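Local coordinates for plasmodesmata-located protein 8 (Arabidopsis thaliana, PDB 6GRF), which probably modulates cell-to-cell trafficking through plasmodesmata, using an extracellular region built of two tandem DUF26 (Gnk2-homologous) domains, at residues E16-N21 against C92-G97; T30-V35 against C105-E110; T37-A42 against S75-C80; R69-S74 against E165-C170; T120-K125 against A200-A205. All blocks are in the same frame, centred on the assembly; numbering follows the deposited sequence.

Contact 1 of 5, residues E16-N21 against C92-G97; sequences EKYTPN and CPYSYG
Two backbone hydrogen bonds join Tyr18 and Glu16 to the loop 92-97. Tyr18 N donates to Tyr94 O at 2.8 Å. Tyr96 N donates to Glu16 O at 3.1 Å, and this bond is nearly straight (172° at the hydrogen). They flank Lys17 and Ser95, whose backbones form a single isolated bridge. Lys17 NZ lies 2.9 Å from Ser95 OG and is hydrogen-bonded to Ser14 O. A water accepts from Thr19 N and also bonds Tyr96 OH, so it links the two loops.

Three tyrosines pack beside these bonds. Tyr94 turns its edge to a face of the Tyr18 ring in an offset edge-to-face pair, with planes 66° apart. Its CD1 comes within 3.6 Å of Tyr18 CE2. A chi1 of 72° places the Tyr18 ring beside Tyr94, with Ser95 O at its edge. Tyr18 CB lies over a face of the Tyr96 ring, 3.8 Å from the centroid, as a CH-pi contact. Farther out, Pro20 CG meets Tyr94 CE1 at 3.8 Å.

The loop 16-21 leads from strand 8-13 to helix 23-39, and the loop 92-97 leads from helix 74-91 to strand 98-102. Phe24 of helix 23-39 meets the rings of both Tyr18 and Tyr96.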
# COMPACT_ATOMS: atom_id res chain seq x y z
N GLU A 16 -17.86 -7.35 7.63
CA GLU A 16 -18.18 -7.75 9.02
C GLU A 16 -17.90 -6.57 9.95
O GLU A 16 -16.80 -5.98 9.93
CB GLU A 16 -17.36 -8.96 9.47
CG GLU A 16 -17.41 -10.14 8.51
CD GLU A 16 -16.33 -10.17 7.43
OE1 GLU A 16 -15.69 -9.12 7.18
OE2 GLU A 16 -16.13 -11.25 6.83
N LYS A 17 -18.90 -6.23 10.78
CA LYS A 17 -18.83 -5.08 11.67
C LYS A 17 -18.78 -5.53 13.13
O LYS A 17 -19.39 -6.54 13.49
CB LYS A 17 -20.03 -4.16 11.42
CG LYS A 17 -20.25 -3.73 9.98
CD LYS A 17 -19.06 -3.03 9.35
CE LYS A 17 -19.28 -2.68 7.89
NZ LYS A 17 -18.00 -2.42 7.20
N TYR A 18 -18.05 -4.77 13.95
CA TYR A 18 -17.97 -4.96 15.39
C TYR A 18 -18.96 -4.01 16.08
O TYR A 18 -19.47 -3.09 15.46
CB TYR A 18 -16.53 -4.79 15.89
CG TYR A 18 -15.98 -3.39 15.91
CD1 TYR A 18 -15.17 -2.93 14.89
CD2 TYR A 18 -16.19 -2.54 16.98
CE1 TYR A 18 -14.62 -1.65 14.91
CE2 TYR A 18 -15.66 -1.26 17.02
CZ TYR A 18 -14.87 -0.81 15.98
OH TYR A 18 -14.33 0.45 16.00
N THR A 19 -19.23 -4.27 17.36
CA THR A 19 -20.15 -3.47 18.14
C THR A 19 -19.35 -2.65 19.16
O THR A 19 -18.30 -3.09 19.62
CB THR A 19 -21.24 -4.35 18.77
OG1 THR A 19 -20.62 -5.16 19.78
CG2 THR A 19 -21.93 -5.25 17.77
N PRO A 20 -19.83 -1.44 19.53
CA PRO A 20 -19.20 -0.65 20.59
C PRO A 20 -19.05 -1.42 21.92
O PRO A 20 -19.82 -2.33 22.17
CB PRO A 20 -20.17 0.52 20.81
CG PRO A 20 -20.94 0.63 19.51
CD PRO A 20 -21.01 -0.78 18.96
N ASN A 21 -18.05 -1.04 22.73
CA ASN A 21 -17.84 -1.56 24.10
C ASN A 21 -17.59 -3.07 24.06
O ASN A 21 -18.16 -3.83 24.87
CB ASN A 21 -19.02 -1.25 25.02
CG ASN A 21 -19.38 0.22 25.00
OD1 ASN A 21 -18.55 1.05 24.63
ND2 ASN A 21 -20.61 0.54 25.36
N CYS A 92 -14.45 3.85 7.52
CA CYS A 92 -14.72 2.47 7.93
C CYS A 92 -15.08 2.41 9.42
O CYS A 92 -14.35 1.86 10.21
CB CYS A 92 -13.51 1.58 7.67
SG CYS A 92 -13.08 1.47 5.91
N PRO A 93 -16.23 2.99 9.83
CA PRO A 93 -16.57 3.15 11.25
C PRO A 93 -16.43 1.94 12.20
O PRO A 93 -15.87 2.08 13.30
CB PRO A 93 -18.07 3.52 11.20
CG PRO A 93 -18.28 4.18 9.85
CD PRO A 93 -17.24 3.57 8.93
N TYR A 94 -16.97 0.79 11.81
CA TYR A 94 -17.12 -0.32 12.75
C TYR A 94 -16.69 -1.62 12.07
O TYR A 94 -17.30 -2.65 12.28
CB TYR A 94 -18.56 -0.38 13.26
CG TYR A 94 -18.87 0.67 14.29
CD1 TYR A 94 -18.40 0.55 15.59
CD2 TYR A 94 -19.58 1.81 13.96
CE1 TYR A 94 -18.66 1.52 16.55
CE2 TYR A 94 -19.86 2.78 14.91
CZ TYR A 94 -19.39 2.64 16.20
OH TYR A 94 -19.65 3.60 17.14
N SER A 95 -15.62 -1.55 11.28
CA SER A 95 -15.14 -2.67 10.51
C SER A 95 -14.14 -3.48 11.34
O SER A 95 -13.31 -2.90 12.05
CB SER A 95 -14.54 -2.21 9.21
OG SER A 95 -15.52 -1.57 8.42
N TYR A 96 -14.25 -4.81 11.24
CA TYR A 96 -13.29 -5.74 11.82
C TYR A 96 -11.96 -5.66 11.07
O TYR A 96 -10.92 -5.99 11.61
CB TYR A 96 -13.82 -7.18 11.79
CG TYR A 96 -14.68 -7.55 12.97
CD1 TYR A 96 -16.02 -7.88 12.82
CD2 TYR A 96 -14.15 -7.57 14.25
CE1 TYR A 96 -16.80 -8.22 13.90
CE2 TYR A 96 -14.92 -7.92 15.35
CZ TYR A 96 -16.26 -8.24 15.17
OH TYR A 96 -17.02 -8.58 16.25
N GLY A 97 -12.03 -5.26 9.79
CA GLY A 97 -10.87 -5.11 8.94
C GLY A 97 -11.00 -3.87 8.06
O GLY A 97 -12.11 -3.50 7.65
O HOH W 1 -18.05 -6.93 18.30

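Contact 2 of 5, residues T30-V35 against C105-E110; sequences TFLSSV and CFLRYE
The Phe31 ring meets Tyr109 CB and Arg108 O of strand 105-110 obliquely. Phe31 CE2 is 3.6 Å from Tyr109 CB, and Phe31 CZ is 3.5 Å from Arg108 O. The ring therefore rests on the strand backbone as well as on side chains. On the helix side, Val35 CG2 lies over one face of the ring, offset toward the rim. With CG anti to the backbone N (chi1 163°), the ring extends from the helix far enough for its CE2 and CZ to meet the strand.

Leu107 makes the other apolar contacts. Its two methyls divide the work. Leu107 CD1 meets Val35 CG1 at 3.9 Å, and Leu107 CD2 meets Leu32 CD2 at 4.2 Å. The Leu32 and Leu107 side chains cross at about a right angle. The contact is apolar and buried.

Tyr109 OH is hydrogen-bonded to Arg28 and to Ser95 O. Arg108 points away from the helix. Its NE forms a salt bridge of 3.1 Å with Glu110 OE1, which is met from above the carboxylate plane.

Helix 74-91 completes the packing, with Val85 on Leu32 and Ile88 on Leu107. This is the core of a DUF26 (Gnk2-like) domain, where helices pack on one face of a five-stranded antiparallel sheet.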
# COMPACT_ATOMS: atom_id res chain seq x y z
N THR A 30 -6.13 0.62 20.74
CA THR A 30 -4.78 0.42 21.24
C THR A 30 -3.81 0.30 20.06
O THR A 30 -2.72 0.89 20.07
CB THR A 30 -4.70 -0.83 22.13
OG1 THR A 30 -5.52 -0.58 23.27
CG2 THR A 30 -3.29 -1.17 22.56
N PHE A 31 -4.22 -0.50 19.07
CA PHE A 31 -3.47 -0.65 17.85
C PHE A 31 -3.22 0.72 17.21
O PHE A 31 -2.08 1.05 16.95
CB PHE A 31 -4.20 -1.57 16.87
CG PHE A 31 -3.69 -1.45 15.46
CD1 PHE A 31 -2.48 -2.02 15.10
CD2 PHE A 31 -4.42 -0.77 14.50
CE1 PHE A 31 -2.01 -1.90 13.80
CE2 PHE A 31 -3.94 -0.66 13.20
CZ PHE A 31 -2.75 -1.23 12.85
N LEU A 32 -4.28 1.50 16.96
CA LEU A 32 -4.16 2.78 16.22
C LEU A 32 -3.29 3.76 17.01
O LEU A 32 -2.47 4.46 16.45
CB LEU A 32 -5.54 3.37 15.94
CG LEU A 32 -6.41 2.56 14.97
CD1 LEU A 32 -7.80 3.17 14.88
CD2 LEU A 32 -5.78 2.49 13.58
N SER A 33 -3.46 3.77 18.33
CA SER A 33 -2.64 4.55 19.22
C SER A 33 -1.15 4.17 19.06
O SER A 33 -0.30 5.04 19.09
CB SER A 33 -3.13 4.37 20.63
OG SER A 33 -2.21 4.95 21.53
N SER A 34 -0.86 2.87 18.91
CA SER A 34 0.53 2.35 18.78
C SER A 34 1.14 2.80 17.44
O SER A 34 2.33 3.07 17.37
CB SER A 34 0.58 0.85 18.88
OG SER A 34 0.32 0.43 20.20
N VAL A 35 0.31 2.82 16.40
CA VAL A 35 0.71 3.18 15.06
C VAL A 35 1.21 4.62 15.06
O VAL A 35 2.21 4.91 14.44
CB VAL A 35 -0.45 2.96 14.06
CG1 VAL A 35 -0.30 3.79 12.81
CG2 VAL A 35 -0.61 1.49 13.72
N CYS A 105 1.28 7.10 2.64
CA CYS A 105 1.29 6.03 3.65
C CYS A 105 0.12 5.07 3.47
O CYS A 105 -0.90 5.38 2.86
CB CYS A 105 1.31 6.60 5.07
SG CYS A 105 -0.04 7.75 5.43
N PHE A 106 0.32 3.87 4.02
CA PHE A 106 -0.61 2.79 3.98
C PHE A 106 -0.83 2.30 5.41
O PHE A 106 0.13 2.18 6.16
CB PHE A 106 -0.06 1.69 3.07
CG PHE A 106 -0.86 0.42 3.05
CD1 PHE A 106 -2.09 0.37 2.42
CD2 PHE A 106 -0.36 -0.74 3.63
CE1 PHE A 106 -2.82 -0.81 2.37
CE2 PHE A 106 -1.09 -1.92 3.58
CZ PHE A 106 -2.31 -1.95 2.96
N LEU A 107 -2.10 2.07 5.76
CA LEU A 107 -2.48 1.57 7.08
C LEU A 107 -3.45 0.40 6.90
O LEU A 107 -4.37 0.49 6.11
CB LEU A 107 -3.15 2.71 7.83
CG LEU A 107 -3.64 2.38 9.24
CD1 LEU A 107 -2.48 2.02 10.14
CD2 LEU A 107 -4.42 3.55 9.80
N ARG A 108 -3.24 -0.68 7.67
CA ARG A 108 -4.07 -1.88 7.55
C ARG A 108 -4.22 -2.56 8.91
O ARG A 108 -3.27 -2.67 9.67
CB ARG A 108 -3.43 -2.87 6.57
CG ARG A 108 -4.28 -4.09 6.27
CD ARG A 108 -3.61 -5.04 5.29
NE ARG A 108 -4.42 -6.22 5.03
CZ ARG A 108 -3.98 -7.32 4.42
NH1 ARG A 108 -2.81 -7.34 3.81
NH2 ARG A 108 -4.73 -8.42 4.43
N TYR A 109 -5.42 -3.06 9.17
CA TYR A 109 -5.64 -3.95 10.29
C TYR A 109 -6.74 -4.95 9.95
O TYR A 109 -7.61 -4.68 9.13
CB TYR A 109 -5.97 -3.14 11.54
CG TYR A 109 -7.34 -2.52 11.53
CD1 TYR A 109 -8.45 -3.27 11.89
CD2 TYR A 109 -7.54 -1.19 11.19
CE1 TYR A 109 -9.72 -2.73 11.89
CE2 TYR A 109 -8.81 -0.63 11.19
CZ TYR A 109 -9.90 -1.41 11.53
OH TYR A 109 -11.17 -0.92 11.54
N GLU A 110 -6.67 -6.13 10.59
CA GLU A 110 -7.69 -7.16 10.46
C GLU A 110 -7.73 -8.00 11.75
O GLU A 110 -6.86 -7.87 12.61
CB GLU A 110 -7.39 -8.12 9.30
CG GLU A 110 -6.57 -7.53 8.17
CD GLU A 110 -7.17 -7.74 6.80
OE1 GLU A 110 -7.32 -6.73 6.06
OE2 GLU A 110 -7.48 -8.91 6.48

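Contact 3 of 5, residues T37-A42 against S75-C80; sequences TSSSDA and SDCSKC
The backbones come close where the C-terminal part of helix 23-39 meets the first turns of helix 74-91, with Ser39 CA and Ser78 CA 4.9 Å apart. Small side chains permit this approach. Ser39 points toward the second helix, and its CB is 3.5 Å from Ser78 OG. Ser39 OG lies over the backbone of that helix, 3.5 Å from Ser78 CA. This hydroxyl is buried and has no polar partner in the model.

Ser78 OG lies anti to its own carbonyl carbon (chi1 -65°), which sets it beside the chain at Ser39 and Ser40. It is 3.4 Å from Ser40 N, but the angle is too poor for a hydrogen bond. A water bridges the two segments, though weakly on one side. It is 2.9 Å from Ser78 OG and donates a weak, long bond to Ser40 O. Ser40 OG turns back to its own segment and donates to Thr37 O at 2.8 Å. Ser40 O also takes a hydrogen bond from Ser74 OG.

Cys77 SG comes within 4.0 Å of Ala42 O, and that oxygen is hydrogen-bonded to Tyr66 OH. Cys77 is joined to Cys68 and Cys80 to Cys105. These two disulfides tie the start of helix 74-91 to strands 62-68 and 105-110. Here serines line the close approach of the helices. The disulfides, and the two helices packed on a sheet, belong to the DUF26 (Gnk2-like) domain.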
# COMPACT_ATOMS: atom_id res chain seq x y z
N THR A 37 2.32 6.30 17.77
CA THR A 37 3.51 6.30 18.62
C THR A 37 4.72 5.85 17.79
O THR A 37 5.74 6.52 17.80
CB THR A 37 3.28 5.42 19.86
OG1 THR A 37 2.24 6.01 20.64
CG2 THR A 37 4.51 5.28 20.74
N SER A 38 4.58 4.73 17.06
CA SER A 38 5.66 4.10 16.28
C SER A 38 6.11 5.00 15.12
O SER A 38 7.29 5.02 14.78
CB SER A 38 5.23 2.77 15.75
OG SER A 38 6.33 2.06 15.20
N SER A 39 5.14 5.67 14.50
CA SER A 39 5.31 6.68 13.43
C SER A 39 6.58 7.52 13.59
O SER A 39 7.33 7.71 12.63
CB SER A 39 4.12 7.60 13.40
OG SER A 39 3.44 7.47 12.18
N SER A 40 6.78 8.08 14.79
CA SER A 40 7.80 9.08 15.08
C SER A 40 9.17 8.66 14.54
O SER A 40 9.89 9.51 14.04
CB SER A 40 7.89 9.39 16.55
OG SER A 40 6.65 9.13 17.19
N ASP A 41 9.54 7.38 14.66
CA ASP A 41 10.91 6.97 14.32
C ASP A 41 10.98 5.62 13.60
O ASP A 41 12.04 4.99 13.58
CB ASP A 41 11.81 6.99 15.57
CG ASP A 41 11.21 6.25 16.75
OD1 ASP A 41 10.44 5.30 16.51
OD2 ASP A 41 11.51 6.65 17.90
N ALA A 42 9.90 5.20 12.94
CA ALA A 42 10.00 4.09 12.00
C ALA A 42 8.96 4.29 10.89
O ALA A 42 7.82 4.70 11.15
CB ALA A 42 9.83 2.77 12.71
N SER A 75 8.99 13.28 10.27
CA SER A 75 7.88 14.17 10.62
C SER A 75 6.76 14.07 9.58
O SER A 75 5.59 14.21 9.92
CB SER A 75 8.35 15.59 10.77
OG SER A 75 8.77 16.12 9.52
N ASP A 76 7.13 13.83 8.31
CA ASP A 76 6.16 13.69 7.22
C ASP A 76 5.41 12.36 7.35
O ASP A 76 4.22 12.28 7.05
CB ASP A 76 6.84 13.82 5.86
CG ASP A 76 7.17 15.24 5.48
OD1 ASP A 76 8.36 15.62 5.60
OD2 ASP A 76 6.26 15.97 5.06
N CYS A 77 6.13 11.31 7.76
CA CYS A 77 5.54 9.99 7.94
C CYS A 77 4.50 10.04 9.08
O CYS A 77 3.39 9.53 8.91
CB CYS A 77 6.65 8.95 8.14
SG CYS A 77 6.08 7.32 8.70
N SER A 78 4.84 10.71 10.19
CA SER A 78 3.94 10.87 11.36
C SER A 78 2.67 11.65 10.99
O SER A 78 1.57 11.26 11.35
CB SER A 78 4.64 11.55 12.50
OG SER A 78 5.69 10.73 12.99
N LYS A 79 2.84 12.76 10.27
CA LYS A 79 1.72 13.59 9.84
C LYS A 79 0.74 12.73 9.04
O LYS A 79 -0.46 12.74 9.29
CB LYS A 79 2.22 14.77 8.99
CG LYS A 79 1.64 16.13 9.37
CD LYS A 79 2.54 16.93 10.28
CE LYS A 79 1.94 18.26 10.68
NZ LYS A 79 2.98 19.21 11.13
N CYS A 80 1.27 12.00 8.05
CA CYS A 80 0.50 11.15 7.14
C CYS A 80 -0.24 10.06 7.93
O CYS A 80 -1.38 9.75 7.63
CB CYS A 80 1.41 10.49 6.11
SG CYS A 80 0.53 9.66 4.76
O HOH W 2 8.05 12.30 13.51

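Contact 4 of 5, residues R69-S74 against E165-C170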
# COMPACT_ATOMS: atom_id res chain seq x y z
N ARG A 69 5.87 6.00 2.75
CA ARG A 69 6.81 6.10 1.65
C ARG A 69 8.21 6.21 2.25
O ARG A 69 8.48 7.09 3.04
CB ARG A 69 6.46 7.28 0.74
CG ARG A 69 5.60 6.90 -0.45
CD ARG A 69 5.23 8.10 -1.31
NE ARG A 69 6.36 8.71 -1.99
CZ ARG A 69 6.75 8.40 -3.23
NH1 ARG A 69 6.22 7.36 -3.84
NH2 ARG A 69 7.66 9.14 -3.85
N ASP A 70 9.09 5.28 1.86
CA ASP A 70 10.45 5.16 2.40
C ASP A 70 11.32 6.36 1.99
O ASP A 70 12.38 6.55 2.56
CB ASP A 70 11.13 3.87 1.93
CG ASP A 70 11.03 2.70 2.89
OD1 ASP A 70 11.11 2.93 4.11
OD2 ASP A 70 10.88 1.55 2.40
N ASP A 71 10.89 7.15 1.00
CA ASP A 71 11.67 8.30 0.52
C ASP A 71 11.19 9.60 1.18
O ASP A 71 11.43 10.68 0.65
CB ASP A 71 11.64 8.41 -1.01
CG ASP A 71 10.25 8.50 -1.62
OD1 ASP A 71 9.30 8.02 -0.99
OD2 ASP A 71 10.13 9.04 -2.74
N LEU A 72 10.55 9.50 2.35
CA LEU A 72 10.03 10.67 3.06
C LEU A 72 10.59 10.74 4.48
O LEU A 72 11.00 9.74 5.06
CB LEU A 72 8.49 10.62 3.08
CG LEU A 72 7.81 11.08 1.79
CD1 LEU A 72 6.31 11.19 1.99
CD2 LEU A 72 8.38 12.40 1.27
N ARG A 73 10.58 11.96 5.03
CA ARG A 73 11.18 12.30 6.32
C ARG A 73 10.29 11.78 7.45
O ARG A 73 9.11 11.49 7.23
CB ARG A 73 11.38 13.82 6.42
CG ARG A 73 12.16 14.44 5.26
CD ARG A 73 12.16 15.96 5.26
NE ARG A 73 10.84 16.52 4.99
CZ ARG A 73 10.55 17.82 5.02
NH1 ARG A 73 11.48 18.70 5.34
NH2 ARG A 73 9.32 18.22 4.73
N SER A 74 10.87 11.68 8.65
CA SER A 74 10.19 11.21 9.88
C SER A 74 8.87 11.96 10.10
O SER A 74 7.79 11.35 10.13
CB SER A 74 11.08 11.36 11.10
OG SER A 74 11.71 10.13 11.44
N GLU A 165 9.07 7.29 -16.16
CA GLU A 165 9.44 7.21 -14.75
C GLU A 165 8.54 6.18 -14.07
O GLU A 165 7.39 6.01 -14.47
CB GLU A 165 9.26 8.54 -14.02
CG GLU A 165 10.53 9.39 -13.90
CD GLU A 165 10.75 10.00 -12.53
OE1 GLU A 165 10.86 9.23 -11.55
OE2 GLU A 165 10.83 11.24 -12.43
N GLY A 166 9.08 5.52 -13.04
CA GLY A 166 8.37 4.51 -12.27
C GLY A 166 8.73 4.55 -10.80
O GLY A 166 9.77 5.04 -10.42
N TYR A 167 7.83 4.00 -9.97
CA TYR A 167 8.01 3.89 -8.53
C TYR A 167 7.34 2.58 -8.09
O TYR A 167 6.23 2.26 -8.54
CB TYR A 167 7.43 5.10 -7.80
CG TYR A 167 7.68 5.09 -6.32
CD1 TYR A 167 6.89 4.35 -5.46
CD2 TYR A 167 8.75 5.79 -5.78
CE1 TYR A 167 7.14 4.30 -4.10
CE2 TYR A 167 9.01 5.76 -4.42
CZ TYR A 167 8.20 5.03 -3.58
OH TYR A 167 8.44 4.99 -2.24
N ALA A 168 8.07 1.81 -7.28
CA ALA A 168 7.52 0.62 -6.65
C ALA A 168 7.95 0.56 -5.18
O ALA A 168 9.02 1.05 -4.82
CB ALA A 168 7.94 -0.63 -7.37
N GLN A 169 7.09 -0.04 -4.36
CA GLN A 169 7.26 -0.13 -2.91
C GLN A 169 6.70 -1.49 -2.49
O GLN A 169 5.61 -1.86 -2.92
CB GLN A 169 6.54 1.05 -2.25
CG GLN A 169 6.35 0.97 -0.74
CD GLN A 169 7.37 1.78 0.04
OE1 GLN A 169 8.23 1.22 0.72
NE2 GLN A 169 7.29 3.09 -0.07
N CYS A 170 7.51 -2.25 -1.73
CA CYS A 170 7.05 -3.43 -0.99
C CYS A 170 6.76 -3.06 0.47
O CYS A 170 7.57 -2.36 1.10
CB CYS A 170 8.09 -4.53 -0.99
SG CYS A 170 8.12 -5.44 -2.56
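A cation-pi interaction carries the contact. The Arg69 guanidinium lies over a face of the Tyr167 ring, with Arg69 CZ 4.0 Å from the ring centroid. Arg69 NH1 sits over the middle of the ring, and its nearest ring atom is Tyr167 CZ at 3.1 Å. The two planes are 33° apart, so the group is tilted on the ring. A bend at chi3 (67°) folds the end of the arginine over it. With CG anti to its backbone N (chi1 -175°), Tyr167 extends its ring from strand 164-170 to lie under the guanidinium.

The ionic part lies within the turn. Arg69 NH2 forms a 2.7 Å salt bridge with Asp71 OD2. This bond probably limits the rotation of the guanidinium above the ring. A type I beta turn from Arg69 to Leu72 brings the two residues together.

The turn links strand 62-68 to helix 74-91 in the first DUF26 domain, whereas Tyr167 belongs to the sheet of the second. The contact thus spans the interface between the tandem domains.

Other polar groups come close beside the stacked pair. Asp71 OD1 is 3.4 Å from Tyr167 OH. Asp70 and the amide of Gln169 also meet, with their side chains crossing at about a right angle. Tyr208 of strand 207-213 packs against Arg69, Tyr167 and Gln169, and Tyr156 of strand 156-161 touches Asp70 and Asp71.

Contact 5 of 5, residues T120-K125 against A200-A205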
# COMPACT_ATOMS: atom_id res chain seq x y z
N THR A 120 -0.87 -11.43 -3.28
CA THR A 120 -0.72 -10.65 -4.50
C THR A 120 -2.09 -10.25 -5.06
O THR A 120 -2.17 -9.86 -6.21
CB THR A 120 0.07 -11.45 -5.55
OG1 THR A 120 -0.73 -12.56 -5.95
CG2 THR A 120 1.40 -11.95 -5.03
N SER A 121 -3.16 -10.35 -4.26
CA SER A 121 -4.48 -10.02 -4.78
C SER A 121 -4.51 -8.52 -5.11
O SER A 121 -3.86 -7.73 -4.46
CB SER A 121 -5.60 -10.42 -3.85
OG SER A 121 -5.20 -10.34 -2.50
N LEU A 122 -5.27 -8.18 -6.16
CA LEU A 122 -5.42 -6.82 -6.62
C LEU A 122 -6.31 -6.03 -5.65
O LEU A 122 -7.44 -6.41 -5.41
CB LEU A 122 -6.03 -6.85 -8.02
CG LEU A 122 -6.38 -5.48 -8.61
CD1 LEU A 122 -5.14 -4.59 -8.63
CD2 LEU A 122 -6.97 -5.64 -10.01
N ARG A 123 -5.79 -4.92 -5.14
CA ARG A 123 -6.54 -4.06 -4.23
C ARG A 123 -7.12 -2.86 -4.99
O ARG A 123 -8.26 -2.51 -4.76
CB ARG A 123 -5.65 -3.59 -3.08
CG ARG A 123 -5.35 -4.69 -2.07
CD ARG A 123 -6.63 -5.32 -1.54
NE ARG A 123 -6.46 -5.75 -0.16
CZ ARG A 123 -6.41 -7.02 0.25
NH1 ARG A 123 -6.60 -8.01 -0.60
NH2 ARG A 123 -6.19 -7.28 1.52
N TYR A 124 -6.33 -2.26 -5.88
CA TYR A 124 -6.74 -1.08 -6.61
C TYR A 124 -5.82 -0.87 -7.82
O TYR A 124 -4.64 -1.16 -7.78
CB TYR A 124 -6.76 0.15 -5.68
CG TYR A 124 -7.12 1.45 -6.36
CD1 TYR A 124 -8.42 1.71 -6.75
CD2 TYR A 124 -6.16 2.42 -6.62
CE1 TYR A 124 -8.77 2.89 -7.38
CE2 TYR A 124 -6.49 3.61 -7.25
CZ TYR A 124 -7.80 3.85 -7.63
OH TYR A 124 -8.13 5.00 -8.27
N LYS A 125 -6.41 -0.38 -8.91
CA LYS A 125 -5.66 -0.02 -10.10
C LYS A 125 -6.34 1.17 -10.78
O LYS A 125 -7.55 1.34 -10.69
CB LYS A 125 -5.57 -1.20 -11.08
CG LYS A 125 -6.89 -1.62 -11.70
CD LYS A 125 -6.87 -1.52 -13.20
CE LYS A 125 -8.24 -1.73 -13.81
NZ LYS A 125 -8.83 -0.45 -14.27
N ALA A 200 -0.06 4.59 -15.22
CA ALA A 200 -0.94 3.67 -14.51
C ALA A 200 -0.36 3.33 -13.13
O ALA A 200 0.82 3.52 -12.90
CB ALA A 200 -1.14 2.43 -15.32
N GLU A 201 -1.21 2.80 -12.25
CA GLU A 201 -0.81 2.36 -10.91
C GLU A 201 -1.56 1.07 -10.58
O GLU A 201 -2.72 0.92 -10.90
CB GLU A 201 -1.03 3.47 -9.88
CG GLU A 201 -2.37 4.19 -9.95
CD GLU A 201 -2.55 5.33 -8.93
OE1 GLU A 201 -1.53 5.76 -8.33
OE2 GLU A 201 -3.72 5.79 -8.72
N VAL A 202 -0.85 0.12 -9.97
CA VAL A 202 -1.43 -1.10 -9.44
C VAL A 202 -1.01 -1.29 -7.98
O VAL A 202 0.19 -1.25 -7.65
CB VAL A 202 -1.05 -2.32 -10.30
CG1 VAL A 202 -1.24 -3.62 -9.55
CG2 VAL A 202 -1.82 -2.32 -11.60
N TYR A 203 -2.01 -1.51 -7.12
CA TYR A 203 -1.80 -1.73 -5.71
C TYR A 203 -2.29 -3.14 -5.36
O TYR A 203 -3.46 -3.45 -5.55
CB TYR A 203 -2.55 -0.69 -4.88
CG TYR A 203 -2.06 0.72 -5.07
CD1 TYR A 203 -1.15 1.27 -4.21
CD2 TYR A 203 -2.52 1.49 -6.12
CE1 TYR A 203 -0.69 2.57 -4.38
CE2 TYR A 203 -2.08 2.79 -6.31
CZ TYR A 203 -1.15 3.32 -5.44
OH TYR A 203 -0.71 4.59 -5.61
N LEU A 204 -1.36 -3.98 -4.90
CA LEU A 204 -1.69 -5.29 -4.39
C LEU A 204 -1.68 -5.22 -2.86
O LEU A 204 -1.38 -4.19 -2.29
CB LEU A 204 -0.68 -6.31 -4.91
CG LEU A 204 -0.48 -6.31 -6.42
CD1 LEU A 204 0.40 -7.47 -6.84
CD2 LEU A 204 -1.82 -6.36 -7.15
N ALA A 205 -2.02 -6.34 -2.22
CA ALA A 205 -2.13 -6.40 -0.76
C ALA A 205 -0.83 -5.97 -0.07
O ALA A 205 -0.88 -5.28 0.94
CB ALA A 205 -2.55 -7.79 -0.34
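Tyr203 O is gripped by two backbone N-H groups. Arg123 N donates to Tyr203 O at 2.8 Å. Tyr124 N donates to Tyr203 O at 3.1 Å. Both donors lie in the carbonyl plane, and Tyr124 N is on a lone pair. Two successive residues thus face one, which makes a classic beta bulge. Tyr203 N returns a bond of 2.7 Å to Tyr124 O. Before the bulge, Ala205 N makes a weak bond to Ser121 O.

Tyr124 and Tyr203 form the hydrogen-bonded pair and project on the same face of the sheet. Their side chains lie side by side, pointing the same way, with Tyr124 CD2 3.8 Å from Tyr203 CD2. This approach is at the edge of the Tyr124 ring. Tyr203 OH donates to Glu201 OE1 at 3.1 Å from above the carboxylate plane. Ile9 of strand 8-13, in the first domain, touches both tyrosines.

The other face carries Lys125 and Val202, with Lys125 CB 3.9 Å from Val202 CG2. The Leu122 and Leu204 side chains diverge, yet Leu122 CD1 still reaches Leu204 CD2 at 4.0 Å. Near the bulge, the Arg123 side chain bends at chi2 and chi3, and its guanidinium sets one face over Ala205 CB. Arg108 comes close to Arg123, but its salt bridge to Glu110 would probably ease this like-charge approach.

The chemistry implies a strand pairing set by main-chain bonds, with the bulge shifting the register by one residue between Leu122 and Tyr124.

In the fold
Contact 2 is the buried core of the first domain, and its chemistry is apolar. Contacts 1 and 3 lie nearer the surface of that domain and use more polar groups. Contacts 2 and 3 share helix 23-39 and are also joined covalently. Contact 1 touches contact 2 at the end of strand 105-110. Contact 5 is sheet pairing inside the second domain, with main-chain bonds as well as side-chain packing. Contact 4 runs from the first domain to the second and relies on charge and an aromatic face. It reaches the same sheet as contact 5, and on its other side it touches contact 3.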